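Local coordinates for nucleoside-diphosphate sugar epimerase (SulA family) (PDB 3OH8), which probably acts on nucleoside-diphosphate sugars as an epimerase with an NAD-binding Rossmann domain, at residues N95-D100 with S497-F502; L136-T141 with L345-Y350; T247-A252 with H287-A292. One frame throughout, in Å; residues are numbered along the deposited sequence.

Interaction 1: N95-D100 with S497-F502; sequences NFVDQD and SSILNF
Q99, whose aliphatic part lies against F502, also helps to grip one carboxylate oxygen: its NE2 donates to D100 OD2 at 3.1 Å, and R506 makes a salt bridge to the same oxygen. The Q99 donor has its acceptor near the amide plane, whereas at D100 it arrives from well above the carboxylate. At the other end of the amide, OE1 accepts from R503 NE, so both ends of the Q99 amide are tied. CG of Q99, opposite the backbone N (chi1 -175°), lies 3.8 Å from F502 CE2; the bend at chi2 (63°) then turns the amide, leaving Q99 CD 3.9 Å from F502 CE2. The amide and ring planes stand 64° apart, which rules out a parallel stack.

The strand belongs to an antiparallel sheet whose strand order 1-7-6-5-4-3-2, with the long helix 119-139 after it, is consistent with a helix-grip (SRPBCC-like) fold. Helix 488-511 packs beside this strand, the two short axes approaching to 11.3 Å. That spacing is bridged by side chains. I499 extends CD1 toward V97 CG1, tip to tip at 4.2 Å, while the N95 side chain lies across I499 at roughly a right angle. F96 points away and meets H20 and W17 edge-to-face. F502 also reaches L104 and F8, on strands 102-110 and 3-9.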
# COMPACT_ATOMS: atom_id res chain seq x y z
N ASN A 95 -4.52 -11.60 19.76
CA ASN A 95 -3.82 -12.70 20.44
C ASN A 95 -2.91 -13.47 19.48
O ASN A 95 -3.31 -13.79 18.36
CB ASN A 95 -4.84 -13.66 21.05
CG ASN A 95 -4.23 -14.57 22.10
OD1 ASN A 95 -3.97 -15.76 21.85
ND2 ASN A 95 -4.02 -14.03 23.29
N PHE A 96 -1.70 -13.77 19.93
CA PHE A 96 -0.70 -14.43 19.09
C PHE A 96 -0.20 -15.71 19.77
O PHE A 96 0.39 -15.63 20.84
CB PHE A 96 0.51 -13.52 18.91
CG PHE A 96 0.20 -12.19 18.27
CD1 PHE A 96 -0.39 -11.17 19.00
CD2 PHE A 96 0.52 -11.96 16.94
CE1 PHE A 96 -0.65 -9.93 18.42
CE2 PHE A 96 0.26 -10.73 16.35
CZ PHE A 96 -0.34 -9.72 17.09
N VAL A 97 -0.42 -16.87 19.17
CA VAL A 97 0.20 -18.08 19.71
C VAL A 97 1.10 -18.78 18.70
O VAL A 97 0.99 -18.55 17.50
CB VAL A 97 -0.83 -19.09 20.27
CG1 VAL A 97 -1.53 -18.51 21.49
CG2 VAL A 97 -1.82 -19.51 19.20
N ASP A 98 2.01 -19.62 19.20
CA ASP A 98 2.83 -20.45 18.33
C ASP A 98 1.96 -21.52 17.70
O ASP A 98 1.06 -22.06 18.35
CB ASP A 98 3.99 -21.08 19.10
CG ASP A 98 4.96 -20.06 19.61
OD1 ASP A 98 5.28 -19.11 18.85
OD2 ASP A 98 5.40 -20.18 20.77
N GLN A 99 2.21 -21.79 16.43
CA GLN A 99 1.45 -22.77 15.69
C GLN A 99 2.33 -23.40 14.63
O GLN A 99 2.57 -22.80 13.58
CB GLN A 99 0.23 -22.12 15.03
CG GLN A 99 -0.67 -23.12 14.35
CD GLN A 99 -1.27 -24.11 15.35
OE1 GLN A 99 -1.79 -23.71 16.38
NE2 GLN A 99 -1.21 -25.40 15.03
N ASP A 100 2.83 -24.60 14.93
CA ASP A 100 3.66 -25.34 13.98
C ASP A 100 4.82 -24.51 13.40
O ASP A 100 5.09 -24.57 12.21
CB ASP A 100 2.79 -25.90 12.86
CG ASP A 100 1.71 -26.85 13.39
OD1 ASP A 100 2.02 -27.62 14.32
OD2 ASP A 100 0.56 -26.82 12.89
N SER A 497 -11.56 -21.09 22.44
CA SER A 497 -12.38 -21.89 21.55
C SER A 497 -11.98 -21.71 20.08
O SER A 497 -11.96 -22.67 19.32
CB SER A 497 -13.86 -21.55 21.74
OG SER A 497 -14.65 -22.35 20.87
N SER A 498 -11.66 -20.48 19.70
CA SER A 498 -11.28 -20.20 18.32
C SER A 498 -9.96 -20.91 17.97
O SER A 498 -9.79 -21.43 16.87
CB SER A 498 -11.19 -18.69 18.07
OG SER A 498 -10.89 -18.42 16.71
N ILE A 499 -9.04 -20.93 18.94
CA ILE A 499 -7.75 -21.59 18.77
C ILE A 499 -7.98 -23.09 18.61
O ILE A 499 -7.55 -23.70 17.63
CB ILE A 499 -6.81 -21.28 19.95
CG1 ILE A 499 -6.33 -19.82 19.88
CG2 ILE A 499 -5.60 -22.22 19.97
CD1 ILE A 499 -5.60 -19.35 21.15
N LEU A 500 -8.73 -23.68 19.54
CA LEU A 500 -9.07 -25.10 19.49
C LEU A 500 -9.72 -25.49 18.15
O LEU A 500 -9.40 -26.53 17.57
CB LEU A 500 -10.02 -25.41 20.66
CG LEU A 500 -9.81 -26.62 21.57
CD1 LEU A 500 -8.33 -26.92 21.83
CD2 LEU A 500 -10.57 -26.39 22.88
N ASN A 501 -10.63 -24.65 17.66
CA ASN A 501 -11.29 -24.91 16.38
C ASN A 501 -10.28 -24.98 15.24
O ASN A 501 -10.33 -25.88 14.39
CB ASN A 501 -12.34 -23.83 16.09
CG ASN A 501 -13.01 -24.00 14.74
OD1 ASN A 501 -13.78 -24.94 14.52
ND2 ASN A 501 -12.73 -23.08 13.81
N PHE A 502 -9.35 -24.03 15.21
CA PHE A 502 -8.34 -24.02 14.16
C PHE A 502 -7.52 -25.30 14.23
O PHE A 502 -7.26 -25.96 13.21
CB PHE A 502 -7.40 -22.82 14.33
CG PHE A 502 -6.28 -22.81 13.33
CD1 PHE A 502 -6.44 -22.19 12.09
CD2 PHE A 502 -5.08 -23.45 13.61
CE1 PHE A 502 -5.41 -22.21 11.15
CE2 PHE A 502 -4.04 -23.47 12.68
CZ PHE A 502 -4.20 -22.85 11.45

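Interaction 2: L136-T141 with L345-Y350; sequences LSRTST and LTDIYY
Y350 and L136 meet where the long helix 119-139 of what is probably a helix-grip domain abuts helix 342-354 of the Rossmann domain. The Y350 CA-CB bond is directed at segment 136-141, and with CG opposite the backbone N about that bond (chi1 -167°) the ring is carried out across the gap. Farther along, CE1 of Y350 lies 4.3 Å from T139 CG2, and CE2 is 4.0 Å from L136 CD2; both methyls approach the ring obliquely. The leucine methyl comes still closer to the CZ carbon of Y350, at 3.7 Å. At the tip, Y350 OH is only 3.2 Å from L136 CD2, a tight approach between a phenol oxygen and a methyl. The L136 and Y350 side chains cross at about a right angle, and one leucine methyl, CD2, touches CE2, CZ and OH. F135 adds an edge-to-face ring contact, and Q166 and L167 of helix 158-169 also touch Y350.

T139 turns OG1 back to F135 O within its own helix, leaving CG2 to meet the tyrosine.

The polar part of the contact is indirect. R138 NH2 and D347 OD2 are 4.2 Å apart, beyond salt-bridge range, with guanidinium and carboxylate planes 65° apart. The carboxylate is held from elsewhere too, by a salt bridge from R428 to OD2 and a hydrogen bond from Q166 NE2 to OD1, which probably favours its charged form. A water joins the two side chains: it accepts from R138 NH2 at 3.0 Å, lying at the guanidinium edge and in its plane, and donates to D347 OD2 at 2.7 Å.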
# COMPACT_ATOMS: atom_id res chain seq x y z
N LEU A 136 8.10 -9.05 2.39
CA LEU A 136 9.37 -8.77 3.07
C LEU A 136 10.31 -9.97 2.98
O LEU A 136 11.52 -9.81 2.84
CB LEU A 136 9.14 -8.39 4.54
CG LEU A 136 8.39 -7.06 4.75
CD1 LEU A 136 7.94 -6.97 6.20
CD2 LEU A 136 9.25 -5.86 4.37
N SER A 137 9.74 -11.17 3.05
CA SER A 137 10.53 -12.41 3.00
C SER A 137 11.18 -12.60 1.63
O SER A 137 12.39 -12.83 1.54
CB SER A 137 9.63 -13.60 3.33
OG SER A 137 10.34 -14.82 3.25
N ARG A 138 10.39 -12.50 0.56
CA ARG A 138 10.92 -12.55 -0.80
C ARG A 138 12.01 -11.50 -0.99
O ARG A 138 13.05 -11.75 -1.60
CB ARG A 138 9.82 -12.27 -1.84
CG ARG A 138 8.73 -13.30 -1.89
CD ARG A 138 7.84 -13.11 -3.12
NE ARG A 138 7.10 -11.83 -3.16
CZ ARG A 138 5.90 -11.65 -2.62
NH1 ARG A 138 5.31 -12.63 -1.94
NH2 ARG A 138 5.30 -10.48 -2.74
N THR A 139 11.76 -10.31 -0.48
CA THR A 139 12.68 -9.19 -0.70
C THR A 139 13.99 -9.39 0.06
O THR A 139 15.04 -8.92 -0.37
CB THR A 139 12.02 -7.86 -0.30
OG1 THR A 139 10.83 -7.68 -1.09
CG2 THR A 139 12.98 -6.70 -0.50
N SER A 140 13.93 -10.10 1.19
CA SER A 140 15.14 -10.36 1.96
C SER A 140 16.16 -11.12 1.12
O SER A 140 17.33 -11.21 1.49
CB SER A 140 14.83 -11.15 3.24
OG SER A 140 14.58 -12.52 2.93
N THR A 141 15.74 -11.69 -0.00
CA THR A 141 16.69 -12.45 -0.81
C THR A 141 17.48 -11.57 -1.76
O THR A 141 18.39 -12.05 -2.45
CB THR A 141 16.01 -13.56 -1.64
OG1 THR A 141 15.16 -12.98 -2.63
CG2 THR A 141 15.21 -14.50 -0.73
N LEU A 345 2.20 -1.66 -6.40
CA LEU A 345 2.97 -0.48 -6.75
C LEU A 345 4.00 -0.16 -5.66
O LEU A 345 5.18 0.03 -5.96
CB LEU A 345 2.07 0.72 -7.03
CG LEU A 345 2.77 2.05 -7.35
CD1 LEU A 345 3.67 1.90 -8.56
CD2 LEU A 345 1.73 3.16 -7.61
N THR A 346 3.56 -0.11 -4.40
CA THR A 346 4.53 0.11 -3.32
C THR A 346 5.57 -1.03 -3.25
O THR A 346 6.75 -0.75 -3.03
CB THR A 346 3.87 0.39 -1.94
OG1 THR A 346 3.11 -0.74 -1.50
CG2 THR A 346 2.95 1.61 -2.03
N ASP A 347 5.14 -2.28 -3.44
CA ASP A 347 6.10 -3.39 -3.51
C ASP A 347 7.20 -3.08 -4.52
O ASP A 347 8.39 -3.34 -4.27
CB ASP A 347 5.42 -4.70 -3.91
CG ASP A 347 4.71 -5.38 -2.74
OD1 ASP A 347 4.70 -4.83 -1.61
OD2 ASP A 347 4.16 -6.48 -2.95
N ILE A 348 6.81 -2.54 -5.67
CA ILE A 348 7.77 -2.25 -6.73
C ILE A 348 8.72 -1.13 -6.31
O ILE A 348 9.93 -1.22 -6.52
CB ILE A 348 7.05 -1.95 -8.06
CG1 ILE A 348 6.45 -3.26 -8.60
CG2 ILE A 348 8.01 -1.38 -9.08
CD1 ILE A 348 5.37 -3.06 -9.68
N TYR A 349 8.19 -0.08 -5.69
CA TYR A 349 9.06 0.97 -5.16
C TYR A 349 10.03 0.41 -4.13
O TYR A 349 11.23 0.68 -4.17
CB TYR A 349 8.23 2.10 -4.54
CG TYR A 349 7.85 3.16 -5.56
CD1 TYR A 349 8.76 4.13 -5.96
CD2 TYR A 349 6.56 3.21 -6.10
CE1 TYR A 349 8.41 5.12 -6.90
CE2 TYR A 349 6.21 4.18 -7.03
CZ TYR A 349 7.14 5.12 -7.43
OH TYR A 349 6.78 6.09 -8.36
N TYR A 350 9.48 -0.36 -3.20
CA TYR A 350 10.25 -0.93 -2.10
C TYR A 350 11.36 -1.80 -2.67
O TYR A 350 12.53 -1.63 -2.33
CB TYR A 350 9.29 -1.72 -1.20
CG TYR A 350 9.82 -2.14 0.15
CD1 TYR A 350 11.03 -2.81 0.28
CD2 TYR A 350 9.08 -1.91 1.31
CE1 TYR A 350 11.50 -3.22 1.54
CE2 TYR A 350 9.53 -2.31 2.56
CZ TYR A 350 10.74 -2.96 2.66
OH TYR A 350 11.19 -3.36 3.91
O HOH W 1 5.55 -8.12 -4.55

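Interaction 3: T247-A252 with H287-A292; sequences TTMISA and HATAPA
T289 and M249, a selenomethionine, supply most of the apolar contact. The M249 side chain is extended from end to end, with CG opposite the backbone N (chi1 -175°), and it therefore spans the space from the strand to segment 287-292. Its last two atoms share one methyl: CE is 4.0 Å and SE 4.1 Å from T289 CG2. The two side chains run at an oblique angle to each other. SE also approaches A292 CB at 4.3 Å, placing the selenium beside two small groups three residues apart.

A second kind of contact is methyl against hydroxymethyl. S251 OG lies 3.8 Å from T289 CG2 and S251 CB 3.9 Å from the same carbon, so the threonine methyl sits against both inward-facing residues of the strand. The hydroxyl of T289 is employed elsewhere: its OG1 bonds to E286 O. With chi1 at 64°, OG1 sits between the backbone N and the carbonyl carbon, while CG2 is left to face the strand.

Backbone hydrogen bonds fix the shape of segment 287-292. A type I turn from H287 to A290 is closed by A290 N donating to H287 O at 3.0 Å. A292 N donates to T289 O at 2.9 Å, and A292 CB faces the strand.

Residue alternation places the contact in the sheet. M249 and S251 face this segment and T233 and A237 of helix 222-242 close the same neighbourhood, whereas I250 points away, toward helix 342-354. Strand 248-254 pairs in parallel with 204-207 and 298-308, and the chain through 287-292 leads on to the latter: a beta-alpha-beta crossover of the Rossmann fold of NAD-dependent epimerases and dehydratases.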
# COMPACT_ATOMS: atom_id res chain seq x y z
N THR A 247 23.09 6.70 -3.03
CA THR A 247 23.53 5.75 -4.03
C THR A 247 22.52 5.63 -5.15
O THR A 247 22.83 5.13 -6.23
CB THR A 247 23.63 4.38 -3.33
OG1 THR A 247 24.91 4.26 -2.69
CG2 THR A 247 23.44 3.24 -4.30
N THR A 248 21.30 6.07 -4.89
CA THR A 248 20.17 5.64 -5.70
C THR A 248 19.06 6.68 -5.78
O THR A 248 18.70 7.27 -4.77
CB THR A 248 19.58 4.34 -5.12
OG1 THR A 248 20.62 3.35 -5.04
CG2 THR A 248 18.45 3.82 -5.98
N MSE A 249 18.52 6.88 -6.99
CA MSE A 249 17.34 7.71 -7.17
C MSE A 249 16.25 6.89 -7.84
O MSE A 249 16.39 6.46 -8.99
CB MSE A 249 17.65 8.98 -7.99
CG MSE A 249 16.47 9.96 -8.10
SE MSE A 249 16.83 11.51 -8.98
CE MSE A 249 15.28 12.36 -8.80
N ILE A 250 15.17 6.64 -7.09
CA ILE A 250 13.98 6.00 -7.65
C ILE A 250 12.95 7.08 -7.95
O ILE A 250 12.41 7.69 -7.03
CB ILE A 250 13.36 4.98 -6.66
CG1 ILE A 250 14.42 3.98 -6.19
CG2 ILE A 250 12.19 4.24 -7.32
CD1 ILE A 250 15.20 3.33 -7.34
N SER A 251 12.68 7.31 -9.23
CA SER A 251 11.88 8.47 -9.62
C SER A 251 10.54 8.05 -10.23
O SER A 251 10.49 7.19 -11.10
CB SER A 251 12.67 9.33 -10.63
OG SER A 251 12.03 10.57 -10.81
N ALA A 252 9.45 8.65 -9.77
CA ALA A 252 8.14 8.33 -10.33
C ALA A 252 8.09 8.68 -11.82
O ALA A 252 8.71 9.66 -12.25
CB ALA A 252 7.05 9.09 -9.59
N HIS A 287 14.16 12.53 -18.23
CA HIS A 287 15.48 13.04 -18.59
C HIS A 287 16.04 14.00 -17.53
O HIS A 287 17.25 14.17 -17.43
CB HIS A 287 15.45 13.73 -19.97
CG HIS A 287 16.78 14.26 -20.40
ND1 HIS A 287 17.06 15.61 -20.46
CD2 HIS A 287 17.92 13.62 -20.74
CE1 HIS A 287 18.32 15.78 -20.84
NE2 HIS A 287 18.86 14.59 -21.02
N ALA A 288 15.17 14.60 -16.74
CA ALA A 288 15.60 15.48 -15.67
C ALA A 288 16.43 14.76 -14.58
O ALA A 288 17.08 15.43 -13.77
CB ALA A 288 14.40 16.19 -15.05
N THR A 289 16.41 13.43 -14.55
CA THR A 289 17.22 12.68 -13.59
C THR A 289 18.66 12.50 -14.06
O THR A 289 19.50 11.96 -13.34
CB THR A 289 16.66 11.25 -13.26
OG1 THR A 289 16.68 10.43 -14.43
CG2 THR A 289 15.24 11.32 -12.71
N ALA A 290 18.95 12.97 -15.27
CA ALA A 290 20.26 12.76 -15.89
C ALA A 290 21.48 13.10 -15.00
O ALA A 290 22.46 12.37 -15.02
CB ALA A 290 20.35 13.47 -17.25
N PRO A 291 21.42 14.19 -14.22
CA PRO A 291 22.58 14.47 -13.36
C PRO A 291 22.91 13.34 -12.39
O PRO A 291 24.08 13.10 -12.11
CB PRO A 291 22.14 15.73 -12.59
CG PRO A 291 21.16 16.40 -13.52
CD PRO A 291 20.42 15.27 -14.17
N ALA A 292 21.90 12.64 -11.87
CA ALA A 292 22.16 11.53 -10.96
C ALA A 292 22.87 10.37 -11.67
O ALA A 292 23.87 9.85 -11.19
CB ALA A 292 20.88 11.04 -10.32

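In the fold
The three contacts run across the chain from the probable N-terminal helix-grip domain to the Rossmann domain. Their segments are concentric in sequence: 247-252 and 287-292 fall between 136-141 and 345-350, and these between 95-100 and 497-502. Interactions 1 and 3 lie on opposite sides of the chain's centre, their own centres 48 Å apart. Interaction 2 is 29 Å from interaction 1 and 20 Å from interaction 3, measured between centres, and joins the two domains. It touches interaction 3 directly, Y349 resting on I250 and A252, so helix 342-354 links the domain junction to the parallel sheet. Interaction 1 instead brings the C-terminal helix back to the N-terminal sheet.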